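Local coordinates for protein transcobalamin-1 (Homo sapiens, PDB 4KKI) that binds vitamin B12 with femtomolar affinity and protects it from the acid of the stomach, at residues A189-A194 and K222-K227; L251-D256 and T298-N303; Y48-S53 and M75-K80; S60-G65 and T70-M75; V340-T345 and C388-C393. All blocks are in the same frame, centred on the assembly; numbering follows the deposited sequence.

Interaction 1: residues A189-A194 and K222-K227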
# COMPACT_ATOMS: atom_id res chain seq x y z
N ALA A 189 5.72 7.72 -2.09
CA ALA A 189 5.65 7.99 -0.66
C ALA A 189 6.47 6.99 0.14
O ALA A 189 7.23 7.36 1.03
CB ALA A 189 4.20 8.00 -0.18
N MET A 190 6.31 5.70 -0.18
CA MET A 190 7.04 4.67 0.53
C MET A 190 8.54 4.78 0.25
O MET A 190 9.37 4.52 1.12
CB MET A 190 6.52 3.27 0.17
CG MET A 190 6.99 2.18 1.14
SD MET A 190 6.47 2.47 2.84
CE MET A 190 4.69 2.36 2.68
N ALA A 191 8.88 5.18 -0.98
CA ALA A 191 10.28 5.40 -1.34
C ALA A 191 10.87 6.54 -0.51
O ALA A 191 11.99 6.43 -0.01
CB ALA A 191 10.40 5.71 -2.83
N VAL A 192 10.11 7.62 -0.37
CA VAL A 192 10.53 8.74 0.46
C VAL A 192 10.79 8.31 1.90
O VAL A 192 11.79 8.72 2.51
CB VAL A 192 9.50 9.88 0.44
CG1 VAL A 192 9.75 10.87 1.57
CG2 VAL A 192 9.53 10.59 -0.91
N LEU A 193 9.91 7.48 2.45
CA LEU A 193 10.08 7.00 3.82
C LEU A 193 11.33 6.14 3.93
O LEU A 193 12.07 6.23 4.92
CB LEU A 193 8.85 6.19 4.26
CG LEU A 193 7.55 6.98 4.45
CD1 LEU A 193 6.39 6.03 4.67
CD2 LEU A 193 7.68 7.94 5.62
N ALA A 194 11.57 5.33 2.91
CA ALA A 194 12.75 4.46 2.88
C ALA A 194 14.03 5.26 2.73
O ALA A 194 14.98 5.07 3.48
CB ALA A 194 12.62 3.44 1.75
N LYS A 222 14.00 14.99 -2.73
CA LYS A 222 13.51 16.29 -3.19
C LYS A 222 12.61 16.16 -4.42
O LYS A 222 11.53 16.74 -4.47
CB LYS A 222 14.69 17.22 -3.50
CG LYS A 222 14.27 18.61 -3.97
CD LYS A 222 15.48 19.51 -4.13
CE LYS A 222 15.09 20.88 -4.66
NZ LYS A 222 14.51 20.81 -6.03
N SER A 223 13.07 15.39 -5.40
CA SER A 223 12.32 15.16 -6.63
C SER A 223 11.02 14.40 -6.37
O SER A 223 9.97 14.74 -6.92
CB SER A 223 13.18 14.41 -7.65
OG SER A 223 12.43 14.10 -8.82
N LEU A 224 11.09 13.38 -5.52
CA LEU A 224 9.91 12.58 -5.18
C LEU A 224 8.84 13.39 -4.45
O LEU A 224 7.65 13.20 -4.68
CB LEU A 224 10.31 11.35 -4.37
CG LEU A 224 11.07 10.27 -5.14
CD1 LEU A 224 11.50 9.13 -4.22
CD2 LEU A 224 10.21 9.74 -6.28
N VAL A 225 9.28 14.28 -3.56
CA VAL A 225 8.35 15.15 -2.84
C VAL A 225 7.60 16.08 -3.79
O VAL A 225 6.39 16.26 -3.68
CB VAL A 225 9.09 15.99 -1.77
CG1 VAL A 225 8.19 17.11 -1.24
CG2 VAL A 225 9.56 15.10 -0.63
N GLU A 226 8.33 16.65 -4.75
CA GLU A 226 7.73 17.49 -5.77
C GLU A 226 6.70 16.73 -6.59
O GLU A 226 5.61 17.24 -6.85
CB GLU A 226 8.81 18.08 -6.67
CG GLU A 226 9.76 19.01 -5.93
CD GLU A 226 11.02 19.30 -6.71
OE1 GLU A 226 11.25 18.64 -7.75
OE2 GLU A 226 11.80 20.19 -6.29
N LYS A 227 7.04 15.51 -7.00
CA LYS A 227 6.12 14.67 -7.76
C LYS A 227 4.90 14.26 -6.93
O LYS A 227 3.80 14.13 -7.46
CB LYS A 227 6.83 13.42 -8.28
CG LYS A 227 7.93 13.69 -9.29
CD LYS A 227 8.69 12.41 -9.63
CE LYS A 227 9.78 12.67 -10.65
NZ LYS A 227 9.21 13.07 -11.97

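Interaction 2: residues L251-D256 and T298-N303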
# COMPACT_ATOMS: atom_id res chain seq x y z
N LEU A 251 5.40 13.30 3.55
CA LEU A 251 5.52 14.75 3.70
C LEU A 251 5.84 15.14 5.14
O LEU A 251 6.49 16.17 5.38
CB LEU A 251 4.25 15.45 3.22
CG LEU A 251 3.92 15.32 1.73
CD1 LEU A 251 2.64 16.08 1.40
CD2 LEU A 251 5.07 15.82 0.86
N PHE A 252 5.39 14.33 6.10
CA PHE A 252 5.70 14.55 7.51
C PHE A 252 7.20 14.58 7.75
O PHE A 252 7.70 15.41 8.51
CB PHE A 252 5.09 13.44 8.38
CG PHE A 252 3.63 13.62 8.67
CD1 PHE A 252 2.93 14.71 8.19
CD2 PHE A 252 2.95 12.69 9.45
CE1 PHE A 252 1.58 14.87 8.46
CE2 PHE A 252 1.61 12.85 9.73
CZ PHE A 252 0.92 13.94 9.24
N VAL A 253 7.93 13.68 7.10
CA VAL A 253 9.35 13.51 7.36
C VAL A 253 10.23 14.25 6.36
O VAL A 253 11.46 14.18 6.44
CB VAL A 253 9.75 12.02 7.37
CG1 VAL A 253 8.86 11.24 8.33
CG2 VAL A 253 9.66 11.44 5.97
N SER A 254 9.61 14.97 5.43
CA SER A 254 10.37 15.64 4.38
C SER A 254 10.04 17.13 4.25
O SER A 254 9.90 17.65 3.14
CB SER A 254 10.18 14.92 3.04
OG SER A 254 8.81 14.86 2.67
N SER A 255 9.95 17.82 5.38
CA SER A 255 9.65 19.24 5.41
C SER A 255 10.78 20.09 4.85
O SER A 255 10.64 21.29 4.66
CB SER A 255 9.33 19.70 6.83
OG SER A 255 9.14 18.59 7.68
N ASP A 256 11.91 19.45 4.57
CA ASP A 256 13.06 20.13 4.00
C ASP A 256 12.80 20.58 2.58
O ASP A 256 13.48 21.48 2.07
CB ASP A 256 14.26 19.17 3.99
CG ASP A 256 14.86 18.98 5.37
OD1 ASP A 256 14.33 19.54 6.35
OD2 ASP A 256 15.88 18.27 5.45
N THR A 298 4.50 8.15 11.52
CA THR A 298 4.97 7.58 10.26
C THR A 298 5.69 6.27 10.55
O THR A 298 5.92 5.91 11.71
CB THR A 298 5.95 8.51 9.53
OG1 THR A 298 7.26 8.40 10.11
CG2 THR A 298 5.48 9.96 9.58
N PHE A 299 6.07 5.55 9.50
CA PHE A 299 6.83 4.31 9.65
C PHE A 299 8.19 4.54 10.31
O PHE A 299 8.81 3.60 10.80
CB PHE A 299 7.00 3.60 8.31
CG PHE A 299 5.77 2.87 7.84
CD1 PHE A 299 4.65 2.79 8.65
CD2 PHE A 299 5.74 2.26 6.60
CE1 PHE A 299 3.52 2.11 8.22
CE2 PHE A 299 4.62 1.58 6.17
CZ PHE A 299 3.50 1.51 6.98
N LEU A 300 8.66 5.78 10.31
CA LEU A 300 9.97 6.10 10.90
C LEU A 300 9.92 6.20 12.42
O LEU A 300 10.96 6.33 13.07
CB LEU A 300 10.53 7.39 10.31
CG LEU A 300 10.81 7.35 8.80
CD1 LEU A 300 11.47 8.65 8.37
CD2 LEU A 300 11.68 6.16 8.45
N ASP A 301 8.72 6.13 12.98
CA ASP A 301 8.56 6.16 14.44
C ASP A 301 8.75 4.78 15.04
O ASP A 301 8.60 4.59 16.25
CB ASP A 301 7.19 6.73 14.81
CG ASP A 301 7.05 8.19 14.45
OD1 ASP A 301 8.07 8.90 14.50
OD2 ASP A 301 5.92 8.61 14.11
N ILE A 302 9.08 3.81 14.20
CA ILE A 302 9.38 2.46 14.65
C ILE A 302 10.74 2.42 15.35
O ILE A 302 11.79 2.53 14.71
CB ILE A 302 9.36 1.47 13.47
CG1 ILE A 302 7.94 1.34 12.92
CG2 ILE A 302 9.88 0.11 13.92
CD1 ILE A 302 7.83 0.47 11.69
N ASN A 303 10.71 2.27 16.67
CA ASN A 303 11.92 2.14 17.46
C ASN A 303 12.04 0.71 17.98
O ASN A 303 11.37 0.33 18.93
CB ASN A 303 11.90 3.14 18.62
CG ASN A 303 13.27 3.33 19.26
OD1 ASN A 303 14.15 2.48 19.16
ND2 ASN A 303 13.45 4.46 19.94

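Interaction 3: residues Y48-S53 and M75-K80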
# COMPACT_ATOMS: atom_id res chain seq x y z
N TYR A 48 -12.61 -11.78 11.29
CA TYR A 48 -13.47 -12.81 10.71
C TYR A 48 -13.19 -13.06 9.23
O TYR A 48 -13.90 -13.83 8.58
CB TYR A 48 -14.94 -12.46 10.92
CG TYR A 48 -15.33 -12.34 12.37
CD1 TYR A 48 -15.69 -13.47 13.11
CD2 TYR A 48 -15.35 -11.11 13.02
CE1 TYR A 48 -16.05 -13.38 14.44
CE2 TYR A 48 -15.70 -11.01 14.35
CZ TYR A 48 -16.05 -12.14 15.05
OH TYR A 48 -16.41 -12.05 16.38
N ASN A 49 -12.16 -12.41 8.71
CA ASN A 49 -11.78 -12.57 7.31
C ASN A 49 -10.43 -13.27 7.20
O ASN A 49 -9.38 -12.64 7.35
CB ASN A 49 -11.73 -11.21 6.61
CG ASN A 49 -11.71 -11.33 5.09
OD1 ASN A 49 -11.68 -10.32 4.39
ND2 ASN A 49 -11.73 -12.56 4.59
N ARG A 50 -10.46 -14.57 6.93
CA ARG A 50 -9.24 -15.37 6.87
C ARG A 50 -8.42 -15.03 5.62
O ARG A 50 -7.23 -15.36 5.54
CB ARG A 50 -9.59 -16.86 6.88
CG ARG A 50 -8.59 -17.73 7.61
CD ARG A 50 -9.12 -19.14 7.81
NE ARG A 50 -8.27 -19.93 8.69
CZ ARG A 50 -8.39 -19.96 10.01
NH1 ARG A 50 -7.58 -20.71 10.74
NH2 ARG A 50 -9.33 -19.24 10.61
N GLY A 51 -9.05 -14.36 4.67
CA GLY A 51 -8.39 -13.99 3.43
C GLY A 51 -7.60 -12.70 3.52
O GLY A 51 -6.73 -12.43 2.69
N THR A 52 -7.90 -11.90 4.54
CA THR A 52 -7.21 -10.62 4.70
C THR A 52 -6.07 -10.72 5.72
O THR A 52 -6.09 -11.56 6.62
CB THR A 52 -8.18 -9.49 5.10
OG1 THR A 52 -7.57 -8.22 4.84
CG2 THR A 52 -8.54 -9.57 6.58
N SER A 53 -5.07 -9.86 5.55
CA SER A 53 -3.89 -9.89 6.40
C SER A 53 -4.14 -9.22 7.74
O SER A 53 -4.96 -8.30 7.84
CB SER A 53 -2.72 -9.21 5.69
OG SER A 53 -1.58 -9.15 6.52
N MET A 75 -2.31 -12.36 13.72
CA MET A 75 -1.10 -12.04 12.98
C MET A 75 -0.00 -13.06 13.25
O MET A 75 0.68 -13.51 12.33
CB MET A 75 -0.59 -10.64 13.30
CG MET A 75 0.64 -10.26 12.50
SD MET A 75 1.51 -8.80 13.11
CE MET A 75 2.01 -9.35 14.74
N ILE A 76 0.16 -13.42 14.52
CA ILE A 76 1.17 -14.39 14.92
C ILE A 76 0.91 -15.73 14.25
O ILE A 76 1.83 -16.38 13.75
CB ILE A 76 1.21 -14.57 16.45
CG1 ILE A 76 1.60 -13.26 17.13
CG2 ILE A 76 2.19 -15.68 16.84
CD1 ILE A 76 2.95 -12.73 16.71
N GLN A 77 -0.36 -16.13 14.22
CA GLN A 77 -0.77 -17.36 13.56
C GLN A 77 -0.43 -17.32 12.07
O GLN A 77 0.07 -18.30 11.52
CB GLN A 77 -2.27 -17.59 13.76
CG GLN A 77 -2.80 -18.86 13.11
CD GLN A 77 -4.30 -19.00 13.26
OE1 GLN A 77 -4.97 -18.16 13.85
NE2 GLN A 77 -4.85 -20.09 12.71
N GLN A 78 -0.69 -16.19 11.43
CA GLN A 78 -0.35 -16.03 10.02
C GLN A 78 1.16 -16.08 9.81
O GLN A 78 1.64 -16.72 8.87
CB GLN A 78 -0.90 -14.71 9.47
CG GLN A 78 -2.42 -14.68 9.32
CD GLN A 78 -2.91 -13.38 8.72
OE1 GLN A 78 -2.19 -12.38 8.68
NE2 GLN A 78 -4.15 -13.38 8.25
N ILE A 79 1.90 -15.41 10.68
CA ILE A 79 3.35 -15.36 10.58
C ILE A 79 3.96 -16.75 10.77
O ILE A 79 4.80 -17.18 9.98
CB ILE A 79 3.96 -14.36 11.58
CG1 ILE A 79 3.58 -12.93 11.19
CG2 ILE A 79 5.48 -14.51 11.63
CD1 ILE A 79 4.05 -11.87 12.17
N LYS A 80 3.53 -17.44 11.82
CA LYS A 80 4.03 -18.79 12.09
C LYS A 80 3.69 -19.75 10.96
O LYS A 80 4.47 -20.64 10.63
CB LYS A 80 3.50 -19.31 13.43
CG LYS A 80 4.15 -18.66 14.65
CD LYS A 80 3.63 -19.27 15.94
CE LYS A 80 4.36 -18.70 17.15
NZ LYS A 80 3.81 -19.23 18.43

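Interaction 4: residues S60-G65 and T70-M75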
# COMPACT_ATOMS: atom_id res chain seq x y z
N SER A 60 -0.22 -1.08 11.85
CA SER A 60 -0.89 0.21 11.89
C SER A 60 -1.28 0.60 13.31
O SER A 60 -1.05 1.73 13.75
CB SER A 60 -2.14 0.16 11.00
OG SER A 60 -2.91 1.34 11.13
N LEU A 61 -1.87 -0.35 14.04
CA LEU A 61 -2.33 -0.11 15.40
C LEU A 61 -1.20 0.13 16.39
O LEU A 61 -1.25 1.06 17.19
CB LEU A 61 -3.20 -1.28 15.87
CG LEU A 61 -4.53 -1.40 15.12
CD1 LEU A 61 -5.21 -2.73 15.41
CD2 LEU A 61 -5.45 -0.25 15.48
N LYS A 62 -0.17 -0.71 16.33
CA LYS A 62 0.96 -0.60 17.26
C LYS A 62 1.69 0.72 17.04
O LYS A 62 2.24 1.30 17.98
CB LYS A 62 1.91 -1.79 17.10
CG LYS A 62 1.28 -3.13 17.45
CD LYS A 62 2.08 -3.89 18.49
CE LYS A 62 3.44 -4.31 17.95
NZ LYS A 62 4.21 -5.07 18.97
N LEU A 63 1.67 1.20 15.81
CA LEU A 63 2.34 2.44 15.44
C LEU A 63 1.70 3.66 16.12
O LEU A 63 2.38 4.65 16.39
CB LEU A 63 2.31 2.61 13.92
CG LEU A 63 3.39 3.50 13.31
CD1 LEU A 63 4.76 3.09 13.82
CD2 LEU A 63 3.32 3.39 11.81
N VAL A 64 0.41 3.58 16.41
CA VAL A 64 -0.29 4.66 17.10
C VAL A 64 -0.56 4.31 18.56
O VAL A 64 -1.42 4.91 19.21
CB VAL A 64 -1.60 5.05 16.38
CG1 VAL A 64 -1.30 5.48 14.95
CG2 VAL A 64 -2.58 3.89 16.39
N GLY A 65 0.18 3.33 19.08
CA GLY A 65 0.08 2.97 20.48
C GLY A 65 -1.21 2.25 20.81
O GLY A 65 -1.80 2.46 21.87
N THR A 70 -6.90 -9.85 19.82
CA THR A 70 -7.44 -10.77 18.82
C THR A 70 -6.69 -10.66 17.49
O THR A 70 -6.34 -11.68 16.89
CB THR A 70 -8.94 -10.52 18.57
OG1 THR A 70 -9.16 -9.12 18.31
CG2 THR A 70 -9.76 -10.94 19.77
N LEU A 71 -6.46 -9.43 17.05
CA LEU A 71 -5.72 -9.19 15.82
C LEU A 71 -4.26 -9.60 15.97
O LEU A 71 -3.64 -10.11 15.03
CB LEU A 71 -5.83 -7.72 15.40
CG LEU A 71 -7.23 -7.28 14.97
CD1 LEU A 71 -7.32 -5.77 14.84
CD2 LEU A 71 -7.61 -7.95 13.65
N MET A 72 -3.71 -9.36 17.15
CA MET A 72 -2.33 -9.75 17.45
C MET A 72 -2.16 -11.27 17.34
O MET A 72 -1.20 -11.75 16.75
CB MET A 72 -1.94 -9.27 18.84
CG MET A 72 -0.58 -9.76 19.30
SD MET A 72 0.75 -9.02 18.33
CE MET A 72 0.51 -7.29 18.73
N GLN A 73 -3.12 -12.01 17.90
CA GLN A 73 -3.11 -13.47 17.84
C GLN A 73 -3.25 -13.95 16.41
O GLN A 73 -2.61 -14.92 16.00
CB GLN A 73 -4.23 -14.05 18.70
CG GLN A 73 -4.05 -13.83 20.19
CD GLN A 73 -5.29 -14.14 20.99
OE1 GLN A 73 -5.31 -13.99 22.21
NE2 GLN A 73 -6.35 -14.57 20.31
N LYS A 74 -4.11 -13.28 15.64
CA LYS A 74 -4.31 -13.64 14.25
C LYS A 74 -3.02 -13.45 13.46
O LYS A 74 -2.66 -14.29 12.63
CB LYS A 74 -5.43 -12.80 13.62
CG LYS A 74 -5.69 -13.15 12.16
CD LYS A 74 -6.74 -12.25 11.54
CE LYS A 74 -6.94 -12.57 10.06
NZ LYS A 74 -7.82 -11.58 9.38
N MET A 75 -2.31 -12.36 13.72
CA MET A 75 -1.10 -12.04 12.98
C MET A 75 -0.00 -13.06 13.25
O MET A 75 0.68 -13.51 12.33
CB MET A 75 -0.59 -10.64 13.30
CG MET A 75 0.64 -10.26 12.50
SD MET A 75 1.51 -8.80 13.11
CE MET A 75 2.01 -9.35 14.74

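Interaction 5: residues V340-T345 and C388-C393. With NAG (2-acetamido-2-deoxy-beta-D-glucopyranose), chain B.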
# COMPACT_ATOMS: atom_id res chain seq x y z
N VAL A 340 -14.95 -5.07 -22.38
CA VAL A 340 -13.63 -5.65 -22.16
C VAL A 340 -12.72 -5.30 -23.33
O VAL A 340 -12.92 -5.79 -24.44
CB VAL A 340 -13.70 -7.18 -22.02
CG1 VAL A 340 -12.30 -7.77 -21.95
CG2 VAL A 340 -14.52 -7.57 -20.79
N ARG A 341 -11.74 -4.44 -23.08
CA ARG A 341 -10.83 -4.00 -24.13
C ARG A 341 -9.46 -4.67 -24.05
O ARG A 341 -8.79 -4.62 -23.02
CB ARG A 341 -10.68 -2.48 -24.12
CG ARG A 341 -9.50 -1.96 -24.93
CD ARG A 341 -9.53 -0.44 -25.08
NE ARG A 341 -10.43 -0.03 -26.16
CZ ARG A 341 -11.64 0.50 -25.96
NH1 ARG A 341 -12.09 0.69 -24.73
NH2 ARG A 341 -12.38 0.84 -27.01
N ILE A 342 -9.06 -5.31 -25.15
CA ILE A 342 -7.73 -5.89 -25.29
C ILE A 342 -7.04 -5.16 -26.43
O ILE A 342 -6.28 -4.21 -26.22
CB ILE A 342 -7.82 -7.39 -25.58
CG1 ILE A 342 -8.75 -8.06 -24.56
CG2 ILE A 342 -6.44 -8.03 -25.58
CD1 ILE A 342 -8.83 -9.56 -24.69
N ASN A 343 -7.32 -5.60 -27.65
CA ASN A 343 -7.06 -4.80 -28.84
C ASN A 343 -8.41 -4.39 -29.38
O ASN A 343 -8.74 -3.21 -29.47
CB ASN A 343 -6.30 -5.62 -29.88
CG ASN A 343 -4.81 -5.62 -29.64
OD1 ASN A 343 -4.20 -4.56 -29.42
ND2 ASN A 343 -4.20 -6.80 -29.67
N GLU A 344 -9.21 -5.40 -29.72
CA GLU A 344 -10.61 -5.22 -30.04
C GLU A 344 -11.36 -5.00 -28.73
O GLU A 344 -10.79 -5.17 -27.65
CB GLU A 344 -11.14 -6.47 -30.73
CG GLU A 344 -11.33 -7.67 -29.79
CD GLU A 344 -10.03 -8.37 -29.40
OE1 GLU A 344 -8.94 -7.82 -29.66
OE2 GLU A 344 -10.10 -9.49 -28.85
N THR A 345 -12.63 -4.65 -28.83
CA THR A 345 -13.45 -4.43 -27.65
C THR A 345 -14.76 -5.20 -27.72
O THR A 345 -15.47 -5.14 -28.73
CB THR A 345 -13.74 -2.93 -27.43
OG1 THR A 345 -12.51 -2.20 -27.40
CG2 THR A 345 -14.49 -2.71 -26.13
N CYS A 388 -6.92 -12.86 -14.97
CA CYS A 388 -7.09 -13.30 -16.35
C CYS A 388 -8.50 -13.04 -16.87
O CYS A 388 -9.48 -13.15 -16.14
CB CYS A 388 -6.77 -14.79 -16.49
SG CYS A 388 -5.26 -15.35 -15.67
N ILE A 389 -8.58 -12.69 -18.15
CA ILE A 389 -9.84 -12.66 -18.89
C ILE A 389 -9.61 -13.31 -20.25
O ILE A 389 -8.60 -13.02 -20.90
CB ILE A 389 -10.36 -11.22 -19.08
CG1 ILE A 389 -10.62 -10.56 -17.73
CG2 ILE A 389 -11.62 -11.21 -19.92
CD1 ILE A 389 -11.23 -9.19 -17.83
N GLN A 390 -10.51 -14.20 -20.65
CA GLN A 390 -10.40 -14.93 -21.91
C GLN A 390 -9.11 -15.74 -22.00
O GLN A 390 -8.58 -15.95 -23.09
CB GLN A 390 -10.49 -13.98 -23.11
CG GLN A 390 -11.80 -13.24 -23.26
CD GLN A 390 -11.82 -12.35 -24.48
OE1 GLN A 390 -10.92 -12.39 -25.31
NE2 GLN A 390 -12.86 -11.53 -24.60
N GLY A 391 -8.61 -16.20 -20.86
CA GLY A 391 -7.36 -16.95 -20.83
C GLY A 391 -6.14 -16.06 -20.91
O GLY A 391 -5.01 -16.54 -20.82
N LEU A 392 -6.36 -14.76 -21.10
CA LEU A 392 -5.26 -13.80 -21.14
C LEU A 392 -4.95 -13.29 -19.74
O LEU A 392 -5.72 -12.53 -19.15
CB LEU A 392 -5.61 -12.62 -22.07
CG LEU A 392 -4.60 -11.47 -22.10
CD1 LEU A 392 -3.23 -11.94 -22.57
CD2 LEU A 392 -5.12 -10.34 -22.98
N CYS A 393 -3.82 -13.72 -19.20
CA CYS A 393 -3.46 -13.42 -17.82
C CYS A 393 -2.42 -12.31 -17.70
O CYS A 393 -1.50 -12.22 -18.52
CB CYS A 393 -2.96 -14.68 -17.12
SG CYS A 393 -4.12 -16.07 -17.19
C1 NAG B . -2.80 -6.59 -29.93
C2 NAG B . -2.33 -7.94 -29.38
C3 NAG B . -0.94 -8.34 -29.87
C4 NAG B . -0.73 -8.01 -31.34
C5 NAG B . -1.17 -6.59 -31.65
C6 NAG B . -0.99 -6.26 -33.12
C7 NAG B . -2.58 -8.98 -27.21
C8 NAG B . -2.86 -8.78 -25.75
N2 NAG B . -2.33 -7.89 -27.93
O3 NAG B . -0.76 -9.72 -29.66
O4 NAG B . 0.65 -8.14 -31.65
O5 NAG B . -2.54 -6.45 -31.31
O6 NAG B . -0.89 -4.86 -33.28
O7 NAG B . -2.58 -10.11 -27.70

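Interaction 1: residues A189-A194 and K222-K227
Between Val192 and Leu224 the contact is made of aliphatic carbon, and no ring or amide lies in it. The one carboxylate of the two segments, Glu226, belongs to a polar pairing along helix 213-229: Lys222 NZ meets Glu226 OE2 on its syn side at 2.8 Å, 22° out of the carboxylate plane, a salt bridge one helical turn long. The motif is helix-on-helix packing within the alpha6-alpha6 barrel of the alpha domain, helix 185-203 against helix 213-229. The side chains of Val192 and Leu224 do not meet end-on but slide past each other in opposite directions, so that Val192 CG2 lies beside the root of the leucine while the leucine tip runs on to Ala191. The close backbone approach, 6.9 Å from Val192 CA to Leu224 CA, fits the small alanine and short valine side chains. Alanine suits position 191 because its single methyl leaves space for the leucine to lie against the helix; beta-branched Val192 offers a short, stiff surface beside it. Ala191 also touches Ser148 and Val192 touches Ala250, so helices 144-156 and 244-252 also border the contact. Valine CG1 stands anti to the backbone N (chi1 165°), which turns the other branch to the leucine: Val192 CG2 rests 3.6 Å from Leu224 CB, while Leu224 CD1 reaches Ala191 CB at 3.9 Å.

Interaction 2: residues L251-D256 and T298-N303
Phe252, on helix 244-252, and the next residue, Val253, pack on Thr298 and Leu300, which belong to an ST turn running into a short 3-10 segment, 299-301, in the loop that follows helix 284-294. Two apolar patches make the contact. In one, the Thr298 methyl sits at the edge of the Phe252 ring, near its plane, with CG2 3.7 Å from Phe252 CD2. In the other, Val253 CG1 touches Leu300 CD1 at 3.7 Å, the two side chains crossing obliquely. Leu300 also leans on Thr196 of helix 185-203.

Between the two segments the contact is apolar; polar bonds inside 298-303 shape the turn, and Phe299 N is also bonded to Gln249 OE1. Thr298 turns its hydroxyl oxygen between the backbone N and the carbonyl carbon (chi1 80°), where it accepts from Leu300 N, while its methyl is left for the phenylalanine. Threonine thus suits both tasks, packing on one branch and bonding on the other. Asp301 folds back to receive Thr298 N at OD2, 3.0 Å away and nearly straight at 163°, the donor standing above the carboxylate plane. Where the two kinds of interaction meet, Val253 CG1 rests 3.7 Å from Thr298 OG1, the oxygen that takes the Leu300 N-H.

Interaction 3: residues Y48-S53 and M75-K80
Gln78 carries the contact to Thr52 and Ser53, with both ends of its amide in use. Its CG lies anti to the carbonyl carbon (chi1 -70°) and the chain beyond is extended, which carries the amide from helix 69-85 across to the loop. There NE2 donates to Thr52 O at 3.1 Å, with an N-H...O angle of 150°; the acceptor lies close to the amide plane. OE1 accepts from Ala54 N, just past the loop segment, and lies 3.8 Å from Ser53 CA. Glutamine suits the site because one flat group both donates and accepts along a stretch of backbone. A leucine here would probably leave Ala54 N without this acceptor and Thr52 O with the weak bond from Lys74 NZ, so that the loop is held less firmly to helix 69-85.

Ser53, its OG anti to the backbone N, turns its hydroxyl to Val55 N and so caps the start of helix 55-63. At the surface the extended arms of Arg50 and Gln77 cross at about a right angle; NH1 and NE2 are 3.4 Å apart, but both are donors and form no bond.

The loop, with a type I turn from Asn49 to Thr52, is also held by Lys74 NZ at Asn49 O. Thr52 packs on Pro284 and Asn285 of helix 284-294, and Ser381 of the C-terminal beta domain bonds to Thr52 OG1 and Ser53 N, so the alpha-domain loop touches both helix 69-85 and the second domain.

Interaction 4: residues S60-G65 and T70-M75
Leu61 and Leu71 meet through single methyls, CD1 against CD1 at 3.7 Å, their side chains crossing at about a right angle. Both point toward the other helix, with CG anti to the carbonyl carbon. One residue further along each helix, Lys62 and Met72 repeat the perpendicular crossing, with Met72 CE 3.8 Å from Lys62 CD. Here the approach is less direct. The methionine leaves its helix to the side of the contact, CG anti to the backbone N (chi1 174°), and bends at the next two torsions bring the methyl to the lysine. Lys62 is bent as well, and it is the middle of its aliphatic chain, rather than the ammonium group, that receives the methyl.

Helices 55-63 and 69-85 follow each other in the chain, joined by a short loop. A Schellman motif ends the first: Gly65, in the C-prime position with a positive phi of 72°, gives its N-H to Lys62 O, and Ile66 N bonds to Leu61 O. At the level of the contact the backbones are well apart, 9.7 Å from Leu61 CA to Leu71 CA, a span that long side chains can fill. Met43 also touches Leu61, and Ile44 touches Leu71.

The chemistry is that of methyl and methylene groups. Dispersion and burial hold the helices, with little directional demand, and a lysine can serve in such packing because its aliphatic length behaves as a hydrocarbon.

Interaction 5: residues V340-T345 and C388-C393
Ile342 and Leu392 reach toward each other tip to tip, CG2 to CD2 at 3.7 Å, and Val340 CG1 meets Ile389 CG2 more loosely at 4.1 Å. With CG2 of Ile342 anti to the backbone N, its longer branch runs alongside to Gln390, CD1 touching OE1 at 3.6 Å; Gln390 NE2 is bonded to Ile372 O.

Each partner carries a covalent link. Cys388 and Cys393 close a disulfide across a type I' turn in which Ile389 and Leu392 exchange backbone bonds; Gln390 and Gly391 both have positive phi, which glycine adopts readily. Asn343 ND2 carries an N-acetylglucosamine, whose acetamido methyl C8 rests 3.7 Å from Ile342 CG2 and also touches Leu392. An alanine in place of Ile342 would probably open a gap beside Leu392 and leave the sugar methyl with less apolar support.

This is a beta-hairpin tip of the C-terminal domain laid against a disulfide-closed hairpin, with an Asn-X-Thr glycosylation sequon, Asn343 to Thr345, where strand 333-341 turns into strand 345-353.

Overall arrangement
Interactions 1 and 4 are buried, apolar helix packing inside the alpha domain; interaction 2 is half buried, and interaction 3 lies at the surface, where an amide bonding to loop backbone replaces hydrocarbon. Interactions 3 and 4 share Met75 and helix 69-85, and Lys74 of interaction 4 bonds to the loop of interaction 3. Interaction 2 joins interactions 1 and 4: Phe299 packs on Met190 of interaction 1 and on Leu63 of interaction 4, and Ser254 on Val225. Interaction 5 stands apart in the beta domain, its centre about 34 Å from that of interaction 1, and it alone adds a disulfide and a glycan to its apolar packing.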